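Local coordinates for tyrosine--tRNA ligase, mitochondrial (Coccidioides posadasii, PDB 5IJX), which probably catalyses the ATP-dependent joining of L-tyrosine to its cognate tRNA in mitochondria, the catalytic region being the part captured here, at residues M210-A213 and E214-P218; Q176-K179 and E180-V184; R13-A16 and E17-Q21. One frame throughout, in Å; residues are numbered along the deposited sequence.

In the fold
Read from the N terminus, the three contacts come in series, and none crosses or encloses another. Each is local, within one unbroken run of residues, and closes no long loop. Interaction 3 comes first, on the exposed face of helix 7-31, where the helix meets Arg-65 and Trp-160 of the chain body. The centre of interaction 3 lies about 36 Å from that of interaction 2 and about 44 Å from that of interaction 1. Interaction 2 starts helix 178-186. Interaction 1 starts helix 212-215 and runs into helix 217-229, which carries the tyrosine-pocket residues Tyr-217, Gln-221 and Asp-224. Interactions 1 and 2 have centres about 16 Å apart, and both touch the second subunit.

Interaction 1 (M210-A213 and E214-P218); sequences MSIA and EFCYP. With TYR (tyrosine), chain B.
Glu-214 folds back on Ser-211, and the two form a capping box at the start of helix 212-215. From its CB, Glu-214 meets CE of Met-210, a selenomethionine, at 3.5 Å. Glu-214 CG passes Ser-211 OG at 3.2 Å. With CG beside the backbone N (chi1 -68°), the chain turns back toward the helix start. At the tip, Glu-214 OE1 accepts from Ser-211 N at 2.9 Å through its anti lone pair, in a nearly straight bond (164°). The other oxygen, OE2, is in a salt bridge with Arg-203, so both ends of the carboxylate are held. In return, Ser-211 OG accepts from Glu-214 N at 3.0 Å. Met-210 bends at chi3 and brings CE to 3.3 Å from Phe-215 N, while its SE lies at the edge of the Phe-215 ring. The side chain of Tyr-217 leads to the bound tyrosine. Tyr-217 OH accepts from N of that ligand at 3.3 Å and also bonds Asp-73. The cap thus precedes a pocket residue by a few positions. Met-210 packs on helix 198-205 and Phe-215 on helix 191-195, while Ile-212 and Ala-213 meet the second subunit.

Interaction 2 (Q176-K179 and E180-V184); sequences QSLK and EVMEV
An N-cap opens helix 178-186, with Ser-177 as the capping residue; the Gln-176 side chain bonds to the same first turn. Ser-177 OG accepts from Glu-180 N at 3.0 Å. With chi1 at 67°, OG sits between the backbone N and the carbonyl carbon and faces the first turn. The Gln-176 chain bends at chi2, which swings its amide back along the helix start. Its NE2 then gives two bonds. Gln-176 NE2 gives one bond to Glu-180 OE2, 2.9 Å and almost straight. It lies in the amide plane but meets the carboxylate from above, 40° out of its plane. The other goes to Ser-177 O, in the carbonyl plane and on a lone pair. These two bonds should limit rotation of the amide. Gln-176 OE1 has a weak bond to Trp-223 of helix 217-229.

Further along, the backbone bonds from Met-182 N to Leu-178 O and from Glu-183 N to Lys-179 O are regular. Val-181 CG2 lies 3.7 Å from Gln-176 CG. The extended Lys-179 chain runs past the Glu-183 carboxylate without a salt bridge. Lys-179 NZ instead bonds Asn-174 of the second subunit, so the start of this helix belongs to the subunit interface. Leu-178 and Lys-179 also pack on Trp-173 of that subunit. On the buried side, Leu-178 CD2 touches CG of Met-182, a selenomethionine, at 3.6 Å.

Interaction 3 (R13-A16 and E17-Q21); sequences RRTA and EAEEQ
Residues Arg-13 to Gln-21 form about two and a half regular turns of helix 7-31, with Glu-17, Ala-18, Glu-19 and Glu-20 each giving its backbone N-H to the carbonyl four residues earlier. The bond from Glu-17 N to Arg-13 O, at 2.9 Å, is one of these. The same two residues also meet through their side chains. Arg-13 NH1 and Glu-17 OE2 form a salt bridge at 2.9 Å. The two side chains lie alongside each other and point the same way. Arg-13 bends at chi3 (65°), which turns its guanidinium toward the glutamate. OE2 sits at the edge of the guanidinium, near its plane, but the carboxylate plane is turned 76° against it. The bridge is made by one nitrogen and one oxygen. The hydrogen bond in this bridge is weak, with an angle of 121° at the hydrogen. Arg-13 also touches a crystal neighbour, so its pose may owe something to the lattice.

On another face, Thr-15 CG2 lies 3.7 Å from Glu-19 OE2. Thr-15 OG1 bonds His-11 O, one turn back. Arg-14 forms a cation-pi contact with Trp-160, and Ala-18 O accepts from Arg-65, so the helix is also tied to the body of the chain. The Arg-13 to Glu-17 bridge is an i to i+4 ion pair on an exposed face, where water would probably weaken its pull.

Interaction 1 (M210-A213 and E214-P218)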
HETATM    1  N   MSE A 210      -9.014  14.289  -1.289  1.00 83.98           N
HETATM    2  CA  MSE A 210      -7.646  13.825  -1.144  1.00 74.47           C
HETATM    3  C   MSE A 210      -7.295  12.826  -2.221  1.00 70.28           C
HETATM    4  O   MSE A 210      -8.157  12.347  -2.955  1.00 75.94           O
HETATM    5  CB  MSE A 210      -7.423  13.150   0.208  1.00 73.11           C
HETATM    6  CG  MSE A 210      -8.118  13.778   1.385  1.00 67.10           C
HETATM    7 SE   MSE A 210      -7.954  12.588   2.902  0.65 54.61          SE
HETATM    8  CE  MSE A 210      -6.017  12.505   3.029  1.00 55.30           C
ATOM      9  N   SER A 211      -6.010  12.511  -2.294  1.00 62.23           N
ATOM     10  CA  SER A 211      -5.557  11.320  -2.985  1.00 61.91           C
ATOM     11  C   SER A 211      -5.521  10.153  -2.006  1.00 62.27           C
ATOM     12  O   SER A 211      -5.544  10.334  -0.786  1.00 60.66           O
ATOM     13  CB  SER A 211      -4.174  11.541  -3.595  1.00 57.53           C
ATOM     14  OG  SER A 211      -3.187  11.666  -2.585  1.00 55.78           O
ATOM     15  N   ILE A 212      -5.475   8.939  -2.557  1.00 56.22           N
ATOM     16  CA  ILE A 212      -5.272   7.762  -1.720  1.00 54.72           C
ATOM     17  C   ILE A 212      -3.907   7.829  -1.044  1.00 57.39           C
ATOM     18  O   ILE A 212      -3.746   7.408   0.108  1.00 48.25           O
ATOM     19  CB  ILE A 212      -5.437   6.481  -2.558  1.00 60.13           C
ATOM     20  CG1 ILE A 212      -6.884   6.353  -3.050  1.00 58.55           C
ATOM     21  CG2 ILE A 212      -5.015   5.256  -1.760  1.00 63.51           C
ATOM     22  CD1 ILE A 212      -7.931   6.324  -1.942  1.00 50.93           C
ATOM     23  N   ALA A 213      -2.905   8.358  -1.746  1.00 44.26           N
ATOM     24  CA  ALA A 213      -1.591   8.527  -1.136  1.00 52.02           C
ATOM     25  C   ALA A 213      -1.682   9.380   0.125  1.00 60.54           C
ATOM     26  O   ALA A 213      -1.149   9.011   1.179  1.00 57.98           O
ATOM     27  CB  ALA A 213      -0.624   9.145  -2.144  1.00 51.06           C
ATOM     28  N   GLU A 214      -2.363  10.526   0.038  1.00 62.96           N
ATOM     29  CA  GLU A 214      -2.545  11.368   1.218  1.00 60.85           C
ATOM     30  C   GLU A 214      -3.284  10.619   2.320  1.00 60.23           C
ATOM     31  O   GLU A 214      -2.907  10.694   3.497  1.00 53.13           O
ATOM     32  CB  GLU A 214      -3.302  12.641   0.843  1.00 62.50           C
ATOM     33  CG  GLU A 214      -2.531  13.595  -0.057  1.00 68.28           C
ATOM     34  CD  GLU A 214      -3.360  14.797  -0.466  1.00 67.87           C
ATOM     35  OE1 GLU A 214      -4.424  14.603  -1.090  1.00 67.89           O
ATOM     36  OE2 GLU A 214      -2.953  15.935  -0.151  1.00 77.64           O
ATOM     37  N   PHE A 215      -4.341   9.890   1.957  1.00 50.17           N
ATOM     38  CA  PHE A 215      -5.133   9.172   2.949  1.00 47.55           C
ATOM     39  C   PHE A 215      -4.306   8.115   3.669  1.00 52.00           C
ATOM     40  O   PHE A 215      -4.553   7.833   4.847  1.00 66.61           O
ATOM     41  CB  PHE A 215      -6.347   8.540   2.268  1.00 55.11           C
ATOM     42  CG  PHE A 215      -7.229   7.754   3.193  1.00 57.58           C
ATOM     43  CD1 PHE A 215      -8.004   8.392   4.143  1.00 62.68           C
ATOM     44  CD2 PHE A 215      -7.297   6.375   3.099  1.00 56.80           C
ATOM     45  CE1 PHE A 215      -8.822   7.670   4.991  1.00 64.72           C
ATOM     46  CE2 PHE A 215      -8.111   5.648   3.942  1.00 60.05           C
ATOM     47  CZ  PHE A 215      -8.874   6.296   4.891  1.00 64.19           C
ATOM     48  N   CYS A 216      -3.324   7.531   2.987  1.00 60.85           N
ATOM     49  CA  CYS A 216      -2.501   6.469   3.551  1.00 57.93           C
ATOM     50  C   CYS A 216      -1.252   6.986   4.256  1.00 58.71           C
ATOM     51  O   CYS A 216      -0.453   6.177   4.739  1.00 55.10           O
ATOM     52  CB  CYS A 216      -2.094   5.488   2.444  1.00 48.66           C
ATOM     53  SG  CYS A 216      -3.483   4.589   1.709  0.65 52.54           S
ATOM     54  N   TYR A 217      -1.065   8.303   4.334  1.00 59.24           N
ATOM     55  CA  TYR A 217       0.100   8.842   5.032  1.00 55.34           C
ATOM     56  C   TYR A 217       0.202   8.338   6.465  1.00 47.36           C
ATOM     57  O   TYR A 217       1.264   7.804   6.839  1.00 48.96           O
ATOM     58  CB  TYR A 217       0.060  10.372   4.986  1.00 54.13           C
ATOM     59  CG  TYR A 217       1.284  11.024   5.582  1.00 64.81           C
ATOM     60  CD1 TYR A 217       2.334  11.440   4.776  1.00 61.62           C
ATOM     61  CD2 TYR A 217       1.394  11.215   6.953  1.00 75.17           C
ATOM     62  CE1 TYR A 217       3.456  12.034   5.319  1.00 68.16           C
ATOM     63  CE2 TYR A 217       2.512  11.803   7.505  1.00 78.91           C
ATOM     64  CZ  TYR A 217       3.541  12.213   6.686  1.00 76.97           C
ATOM     65  OH  TYR A 217       4.655  12.802   7.240  1.00 70.28           O
ATOM     66  N   PRO A 218      -0.826   8.461   7.310  1.00 45.76           N
ATOM     67  CA  PRO A 218      -0.688   7.964   8.688  1.00 45.15           C
ATOM     68  C   PRO A 218      -0.400   6.479   8.756  1.00 53.14           C
ATOM     69  O   PRO A 218       0.167   6.017   9.753  1.00 50.02           O
ATOM     70  CB  PRO A 218      -2.040   8.311   9.329  1.00 48.00           C
ATOM     71  CG  PRO A 218      -2.991   8.409   8.182  1.00 51.14           C
ATOM     72  CD  PRO A 218      -2.191   8.947   7.034  1.00 48.23           C
TER
HETATM   73  N   TYR B 501       4.708  13.932  10.297  1.00 71.34           N
HETATM   74  CA  TYR B 501       5.971  14.612  10.560  1.00 77.88           C
HETATM   75  C   TYR B 501       5.904  16.070  10.103  1.00 80.94           C
HETATM   76  O   TYR B 501       6.620  16.938  10.611  1.00 73.96           O
HETATM   77  CB  TYR B 501       7.123  13.891   9.852  1.00 76.73           C
HETATM   78  CG  TYR B 501       7.246  12.415  10.187  1.00 63.18           C
HETATM   79  CD1 TYR B 501       6.982  11.942  11.467  1.00 55.85           C
HETATM   80  CD2 TYR B 501       7.628  11.496   9.219  1.00 56.12           C
HETATM   81  CE1 TYR B 501       7.096  10.594  11.770  1.00 57.41           C
HETATM   82  CE2 TYR B 501       7.744  10.148   9.512  1.00 53.17           C
HETATM   83  CZ  TYR B 501       7.477   9.701  10.787  1.00 56.95           C
HETATM   84  OH  TYR B 501       7.594   8.360  11.076  1.00 52.88           O
HETATM   85  OXT TYR B 501       5.131  16.416   9.208  1.00 84.91           O

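Interaction 2 (Q176-K179 and E180-V184)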
ATOM      1  N   GLN A 176       9.988  -1.982   0.885  1.00 55.23           N
ATOM      2  CA  GLN A 176       8.904  -2.560   1.668  1.00 52.21           C
ATOM      3  C   GLN A 176       7.755  -2.971   0.758  1.00 61.22           C
ATOM      4  O   GLN A 176       7.208  -2.144   0.021  1.00 65.07           O
ATOM      5  CB  GLN A 176       8.421  -1.563   2.720  1.00 45.67           C
ATOM      6  CG  GLN A 176       7.242  -2.060   3.547  1.00 60.11           C
ATOM      7  CD  GLN A 176       7.547  -3.355   4.278  1.00 62.82           C
ATOM      8  OE1 GLN A 176       8.374  -3.387   5.187  1.00 69.78           O
ATOM      9  NE2 GLN A 176       6.880  -4.432   3.877  1.00 51.70           N
ATOM     10  N   SER A 177       7.389  -4.248   0.813  1.00 59.21           N
ATOM     11  CA  SER A 177       6.305  -4.749  -0.017  1.00 55.55           C
ATOM     12  C   SER A 177       4.970  -4.180   0.442  1.00 49.70           C
ATOM     13  O   SER A 177       4.717  -4.039   1.641  1.00 51.66           O
ATOM     14  CB  SER A 177       6.254  -6.273   0.040  1.00 62.31           C
ATOM     15  OG  SER A 177       5.883  -6.712   1.337  1.00 70.32           O
ATOM     16  N   LEU A 178       4.110  -3.849  -0.523  1.00 60.11           N
ATOM     17  CA  LEU A 178       2.725  -3.534  -0.192  1.00 63.94           C
ATOM     18  C   LEU A 178       2.040  -4.734   0.446  1.00 62.75           C
ATOM     19  O   LEU A 178       1.227  -4.583   1.368  1.00 62.87           O
ATOM     20  CB  LEU A 178       1.972  -3.093  -1.449  1.00 60.33           C
ATOM     21  CG  LEU A 178       0.466  -2.846  -1.311  1.00 58.45           C
ATOM     22  CD1 LEU A 178       0.029  -1.765  -2.283  1.00 60.93           C
ATOM     23  CD2 LEU A 178      -0.337  -4.119  -1.557  1.00 71.00           C
ATOM     24  N   LYS A 179       2.362  -5.936  -0.037  1.00 63.23           N
ATOM     25  CA  LYS A 179       1.747  -7.151   0.484  1.00 65.07           C
ATOM     26  C   LYS A 179       1.904  -7.244   1.997  1.00 57.25           C
ATOM     27  O   LYS A 179       0.919  -7.388   2.729  1.00 51.60           O
ATOM     28  CB  LYS A 179       2.368  -8.370  -0.198  1.00 69.06           C
ATOM     29  CG  LYS A 179       1.582  -9.653  -0.020  1.00 63.36           C
ATOM     30  CD  LYS A 179       2.345 -10.839  -0.591  1.00 68.09           C
ATOM     31  CE  LYS A 179       1.567 -12.136  -0.435  1.00 79.27           C
ATOM     32  NZ  LYS A 179       2.314 -13.304  -0.979  1.00 93.45           N
ATOM     33  N   GLU A 180       3.142  -7.160   2.486  1.00 59.00           N
ATOM     34  CA  GLU A 180       3.369  -7.312   3.919  1.00 64.16           C
ATOM     35  C   GLU A 180       2.599  -6.265   4.711  1.00 59.99           C
ATOM     36  O   GLU A 180       2.016  -6.574   5.755  1.00 55.56           O
ATOM     37  CB  GLU A 180       4.863  -7.230   4.231  1.00 69.55           C
ATOM     38  CG  GLU A 180       5.190  -7.421   5.707  1.00 63.78           C
ATOM     39  CD  GLU A 180       6.679  -7.417   5.981  1.00 71.50           C
ATOM     40  OE1 GLU A 180       7.084  -7.875   7.069  1.00 90.74           O
ATOM     41  OE2 GLU A 180       7.447  -6.961   5.107  1.00 76.08           O
ATOM     42  N   VAL A 181       2.585  -5.019   4.234  1.00 52.98           N
ATOM     43  CA  VAL A 181       1.882  -3.960   4.956  1.00 56.96           C
ATOM     44  C   VAL A 181       0.395  -4.277   5.040  1.00 57.71           C
ATOM     45  O   VAL A 181      -0.220  -4.174   6.107  1.00 64.31           O
ATOM     46  CB  VAL A 181       2.132  -2.595   4.290  1.00 63.05           C
ATOM     47  CG1 VAL A 181       1.368  -1.507   5.020  1.00 59.13           C
ATOM     48  CG2 VAL A 181       3.622  -2.275   4.278  1.00 60.90           C
HETATM   49  N   MSE A 182      -0.202  -4.668   3.919  1.00 61.14           N
HETATM   50  CA  MSE A 182      -1.630  -4.964   3.883  1.00 52.42           C
HETATM   51  C   MSE A 182      -1.985  -6.140   4.788  1.00 55.28           C
HETATM   52  O   MSE A 182      -2.940  -6.071   5.561  1.00 60.54           O
HETATM   53  CB  MSE A 182      -2.075  -5.259   2.449  1.00 56.02           C
HETATM   54  CG  MSE A 182      -2.127  -4.043   1.535  1.00 65.67           C
HETATM   55 SE   MSE A 182      -3.369  -2.675   2.169  0.89 64.49          SE
HETATM   56  CE  MSE A 182      -2.121  -1.571   3.191  1.00 77.56           C
ATOM     57  N   GLU A 183      -1.212  -7.223   4.687  1.00 62.26           N
ATOM     58  CA  GLU A 183      -1.497  -8.417   5.478  1.00 65.47           C
ATOM     59  C   GLU A 183      -1.311  -8.148   6.966  1.00 64.63           C
ATOM     60  O   GLU A 183      -2.220  -8.386   7.770  1.00 62.13           O
ATOM     61  CB  GLU A 183      -0.599  -9.570   5.025  1.00 70.47           C
ATOM     62  CG  GLU A 183      -0.890 -10.076   3.619  1.00 80.56           C
ATOM     63  CD  GLU A 183       0.115 -11.110   3.151  1.00 90.98           C
ATOM     64  OE1 GLU A 183       1.268 -11.085   3.635  1.00 96.82           O
ATOM     65  OE2 GLU A 183      -0.247 -11.953   2.301  1.00 97.48           O
ATOM     66  N   VAL A 184      -0.138  -7.642   7.348  1.00 61.60           N
ATOM     67  CA  VAL A 184       0.189  -7.469   8.760  1.00 60.40           C
ATOM     68  C   VAL A 184      -0.642  -6.349   9.378  1.00 62.44           C
ATOM     69  O   VAL A 184      -1.204  -6.505  10.469  1.00 64.49           O
ATOM     70  CB  VAL A 184       1.698  -7.206   8.921  1.00 60.48           C
ATOM     71  CG1 VAL A 184       2.036  -6.852  10.359  1.00 63.92           C
ATOM     72  CG2 VAL A 184       2.497  -8.424   8.465  1.00 55.07           C
TER

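Interaction 3 (R13-A16 and E17-Q21)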
ATOM      1  N   ARG A  13      28.184  -9.279  27.644  1.00 91.31           N
ATOM      2  CA  ARG A  13      28.551  -8.876  28.998  1.00 96.07           C
ATOM      3  C   ARG A  13      28.250  -7.400  29.223  1.00 93.25           C
ATOM      4  O   ARG A  13      27.554  -7.032  30.177  1.00 97.16           O
ATOM      5  CB  ARG A  13      30.032  -9.164  29.247  1.00117.69           C
ATOM      6  CG  ARG A  13      30.541  -8.673  30.600  1.00131.49           C
ATOM      7  CD  ARG A  13      32.020  -8.970  30.783  1.00129.47           C
ATOM      8  NE  ARG A  13      32.850  -8.237  29.830  1.00121.08           N
ATOM      9  CZ  ARG A  13      33.307  -7.002  30.020  1.00110.18           C
ATOM     10  NH1 ARG A  13      33.020  -6.338  31.133  1.00110.85           N
ATOM     11  NH2 ARG A  13      34.055  -6.428  29.089  1.00107.07           N
ATOM     12  N   ARG A  14      28.777  -6.536  28.351  1.00 89.86           N
ATOM     13  CA  ARG A  14      28.501  -5.106  28.449  1.00 84.48           C
ATOM     14  C   ARG A  14      27.004  -4.845  28.572  1.00 82.37           C
ATOM     15  O   ARG A  14      26.563  -4.081  29.439  1.00 86.45           O
ATOM     16  CB  ARG A  14      29.071  -4.380  27.230  1.00 83.32           C
ATOM     17  CG  ARG A  14      30.588  -4.455  27.094  1.00 90.39           C
ATOM     18  CD  ARG A  14      31.289  -3.312  27.811  1.00 99.20           C
ATOM     19  NE  ARG A  14      32.459  -2.853  27.067  1.00115.55           N
ATOM     20  CZ  ARG A  14      33.170  -1.773  27.376  1.00143.31           C
ATOM     21  NH1 ARG A  14      32.838  -1.029  28.423  1.00156.77           N
ATOM     22  NH2 ARG A  14      34.215  -1.435  26.635  1.00154.26           N
ATOM     23  N   THR A  15      26.210  -5.472  27.703  1.00 77.60           N
ATOM     24  CA  THR A  15      24.760  -5.333  27.772  1.00 79.51           C
ATOM     25  C   THR A  15      24.249  -5.664  29.168  1.00 87.93           C
ATOM     26  O   THR A  15      23.464  -4.908  29.753  1.00 96.11           O
ATOM     27  CB  THR A  15      24.103  -6.241  26.729  1.00 76.65           C
ATOM     28  OG1 THR A  15      24.509  -5.836  25.415  1.00 81.29           O
ATOM     29  CG2 THR A  15      22.589  -6.174  26.829  1.00 75.41           C
ATOM     30  N   ALA A  16      24.685  -6.799  29.716  1.00 80.64           N
ATOM     31  CA  ALA A  16      24.250  -7.188  31.053  1.00 87.19           C
ATOM     32  C   ALA A  16      24.592  -6.108  32.073  1.00 90.58           C
ATOM     33  O   ALA A  16      23.748  -5.720  32.887  1.00 91.47           O
ATOM     34  CB  ALA A  16      24.886  -8.523  31.443  1.00 85.89           C
ATOM     35  N   GLU A  17      25.828  -5.604  32.037  1.00 85.92           N
ATOM     36  CA  GLU A  17      26.220  -4.542  32.958  1.00 87.98           C
ATOM     37  C   GLU A  17      25.294  -3.337  32.830  1.00 88.30           C
ATOM     38  O   GLU A  17      24.829  -2.784  33.834  1.00 94.24           O
ATOM     39  CB  GLU A  17      27.673  -4.139  32.700  1.00 90.69           C
ATOM     40  CG  GLU A  17      28.683  -5.212  33.071  1.00 99.82           C
ATOM     41  CD  GLU A  17      30.107  -4.822  32.727  1.00111.71           C
ATOM     42  OE1 GLU A  17      30.297  -3.769  32.082  1.00108.42           O
ATOM     43  OE2 GLU A  17      31.037  -5.569  33.100  1.00118.85           O
ATOM     44  N   ALA A  18      25.013  -2.918  31.596  1.00 88.17           N
ATOM     45  CA  ALA A  18      24.082  -1.815  31.382  1.00 81.79           C
ATOM     46  C   ALA A  18      22.737  -2.103  32.040  1.00 84.60           C
ATOM     47  O   ALA A  18      22.165  -1.242  32.718  1.00 92.58           O
ATOM     48  CB  ALA A  18      23.913  -1.562  29.885  1.00 83.91           C
ATOM     49  N   GLU A  19      22.218  -3.320  31.852  1.00 79.93           N
ATOM     50  CA  GLU A  19      20.953  -3.683  32.482  1.00 81.16           C
ATOM     51  C   GLU A  19      21.044  -3.586  33.999  1.00 88.95           C
ATOM     52  O   GLU A  19      20.085  -3.169  34.657  1.00 88.99           O
ATOM     53  CB  GLU A  19      20.540  -5.095  32.067  1.00 88.05           C
ATOM     54  CG  GLU A  19      20.208  -5.241  30.592  1.00 91.47           C
ATOM     55  CD  GLU A  19      19.637  -6.606  30.260  1.00104.51           C
ATOM     56  OE1 GLU A  19      19.070  -7.250  31.169  1.00109.44           O
ATOM     57  OE2 GLU A  19      19.759  -7.037  29.095  1.00109.48           O
ATOM     58  N   GLU A  20      22.182  -3.979  34.575  1.00 96.16           N
ATOM     59  CA  GLU A  20      22.373  -3.823  36.013  1.00107.74           C
ATOM     60  C   GLU A  20      22.270  -2.359  36.414  1.00 97.19           C
ATOM     61  O   GLU A  20      21.492  -2.000  37.307  1.00 89.64           O
ATOM     62  CB  GLU A  20      23.727  -4.395  36.439  1.00117.17           C
ATOM     63  CG  GLU A  20      23.940  -5.861  36.102  1.00121.24           C
ATOM     64  CD  GLU A  20      22.792  -6.743  36.550  1.00121.19           C
ATOM     65  OE1 GLU A  20      22.488  -6.754  37.762  1.00108.77           O
ATOM     66  OE2 GLU A  20      22.187  -7.417  35.691  1.00128.36           O
ATOM     67  N   GLN A  21      23.056  -1.496  35.763  1.00 89.62           N
ATOM     68  CA  GLN A  21      22.980  -0.069  36.050  1.00 85.71           C
ATOM     69  C   GLN A  21      21.540   0.423  35.997  1.00 86.68           C
ATOM     70  O   GLN A  21      21.095   1.166  36.881  1.00 92.09           O
ATOM     71  CB  GLN A  21      23.851   0.711  35.063  1.00 81.92           C
TER